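Local coordinates for ribosome inactivating type 1 protein (Iris hollandica, PDB 3MVG) that belongs to the type 1 ribosome-inactivating proteins, single-chain plant proteins named for their inactivation of ribosomes, at residues A75-A78 / Q79-F82. Residues are numbered along the deposited sequence; the frame is centred on the assembly and turned at random.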
loop_
_atom_site.group_PDB
_atom_site.type_symbol
_atom_site.label_atom_id
_atom_site.label_comp_id
_atom_site.label_asym_id
_atom_site.label_seq_id
_atom_site.Cartn_x
_atom_site.Cartn_y
_atom_site.Cartn_z
ATOM N N ALA A 75 -0.646 -25.132 11.402
ATOM C CA ALA A 75 -1.802 -25.838 11.949
ATOM C C ALA A 75 -2.949 -24.862 12.072
ATOM O O ALA A 75 -2.759 -23.651 11.943
ATOM C CB ALA A 75 -1.465 -26.415 13.313
ATOM N N TYR A 76 -4.143 -25.376 12.319
ATOM C CA TYR A 76 -5.252 -24.504 12.696
ATOM C C TYR A 76 -6.168 -25.231 13.661
ATOM O O TYR A 76 -6.210 -26.466 13.675
ATOM C CB TYR A 76 -6.025 -23.963 11.466
ATOM C CG TYR A 76 -6.854 -24.999 10.756
ATOM C CD1 TYR A 76 -6.326 -25.739 9.701
ATOM C CD2 TYR A 76 -8.171 -25.249 11.150
ATOM C CE1 TYR A 76 -7.090 -26.705 9.053
ATOM C CE2 TYR A 76 -8.937 -26.217 10.517
ATOM C CZ TYR A 76 -8.392 -26.944 9.472
ATOM O OH TYR A 76 -9.118 -27.912 8.825
ATOM N N GLN A 77 -6.903 -24.464 14.460
ATOM C CA GLN A 77 -7.942 -25.012 15.328
ATOM C C GLN A 77 -9.324 -24.634 14.822
ATOM O O GLN A 77 -9.556 -23.486 14.420
ATOM C CB GLN A 77 -7.776 -24.496 16.750
ATOM C CG GLN A 77 -8.696 -25.191 17.760
ATOM C CD GLN A 77 -8.657 -24.560 19.129
ATOM O OE1 GLN A 77 -8.593 -25.261 20.141
ATOM N NE2 GLN A 77 -8.699 -23.237 19.176
ATOM N N ALA A 78 -10.233 -25.605 14.844
ATOM C CA ALA A 78 -11.638 -25.380 14.516
ATOM C C ALA A 78 -12.478 -26.222 15.450
ATOM O O ALA A 78 -12.245 -27.420 15.579
ATOM C CB ALA A 78 -11.917 -25.768 13.080
ATOM N N GLN A 79 -13.451 -25.587 16.101
ATOM C CA GLN A 79 -14.382 -26.269 17.015
ATOM C C GLN A 79 -13.657 -27.207 17.983
ATOM O O GLN A 79 -13.966 -28.400 18.075
ATOM C CB GLN A 79 -15.471 -27.010 16.235
ATOM C CG GLN A 79 -16.356 -26.095 15.399
ATOM C CD GLN A 79 -17.613 -26.783 14.915
ATOM O OE1 GLN A 79 -18.396 -27.303 15.715
ATOM N NE2 GLN A 79 -17.828 -26.782 13.613
ATOM N N ASN A 80 -12.670 -26.655 18.680
ATOM C CA ASN A 80 -11.948 -27.359 19.746
ATOM C C ASN A 80 -11.167 -28.614 19.317
ATOM O O ASN A 80 -10.969 -29.541 20.113
ATOM C CB ASN A 80 -12.892 -27.678 20.918
ATOM C CG ASN A 80 -12.166 -27.756 22.247
ATOM O OD1 ASN A 80 -11.182 -27.052 22.476
ATOM N ND2 ASN A 80 -12.648 -28.619 23.130
ATOM N N ARG A 81 -10.731 -28.641 18.061
ATOM C CA ARG A 81 -9.767 -29.633 17.595
ATOM C C ARG A 81 -8.724 -28.954 16.719
ATOM O O ARG A 81 -9.062 -28.080 15.907
ATOM C CB ARG A 81 -10.443 -30.775 16.825
ATOM C CG ARG A 81 -9.500 -31.958 16.623
ATOM C CD ARG A 81 -10.136 -33.104 15.872
ATOM N NE ARG A 81 -9.283 -34.284 15.980
ATOM C CZ ARG A 81 -9.422 -35.400 15.269
ATOM N NH1 ARG A 81 -10.382 -35.521 14.357
ATOM N NH2 ARG A 81 -8.570 -36.397 15.470
ATOM N N PHE A 82 -7.465 -29.345 16.898
ATOM C CA PHE A 82 -6.392 -28.879 16.026
ATOM C C PHE A 82 -6.196 -29.810 14.833
ATOM O O PHE A 82 -6.408 -31.037 14.917
ATOM C CB PHE A 82 -5.080 -28.704 16.798
ATOM C CG PHE A 82 -5.006 -27.429 17.594
ATOM C CD1 PHE A 82 -5.515 -27.370 18.891
ATOM C CD2 PHE A 82 -4.396 -26.290 17.060
ATOM C CE1 PHE A 82 -5.436 -26.193 19.639
ATOM C CE2 PHE A 82 -4.315 -25.112 17.811
ATOM C CZ PHE A 82 -4.830 -25.065 19.096
#
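Gln77 lays its aliphatic chain over one face of the Phe82 ring, two residues that face each other as an antiparallel, non-hydrogen-bonded pair with CA atoms 4.2 Å apart. The evidence for a CH-pi contact is direct: Gln77 CB stands 3.7 Å from the centroid of the Phe82 ring and only 12° off its normal. With CG of Gln77 anti to the backbone N (chi1 -171°) and the chain extended beyond it, the amide is carried past the CE1-CZ side of the ring, where Gln77 OE1 comes to 3.3 Å from Phe82 CE1. The two methylenes thus cover the face, while the amide lies outside the ring outline, its plane turned 31° from that of the ring. Tyr95, Pro99 and Val65 also touch the Phe82 side chain, which is buried.

The backbone geometry is that of a tight beta hairpin linking strands 72-78 and 81-84 of the mixed sheet, closed by a type I' turn from Ala78 to Arg81. Gln79 and Asn80 fill its two central positions, both with positive phi. One bond across the turn is nearly straight: Ala78 N donates to Arg81 O at 2.9 Å. Its counterpart, Arg81 N to Ala78 O, is longer (3.2 Å) and more bent. Arg81 O also receives a CA-H...O contact from Gln77 CA at 3.3 Å.

On the face that carries Ala78 and Arg81, Ala78 CB lies at the edge of the Tyr76 ring, in its plane. From the turn itself, Gln79 NE2 forms a hydrogen bond to the backbone O of His137, while the extended Arg81 chain hydrogen-bonds through NE to Asn98 O and through NH1 to a glycerol, probably from the crystallisation liquor.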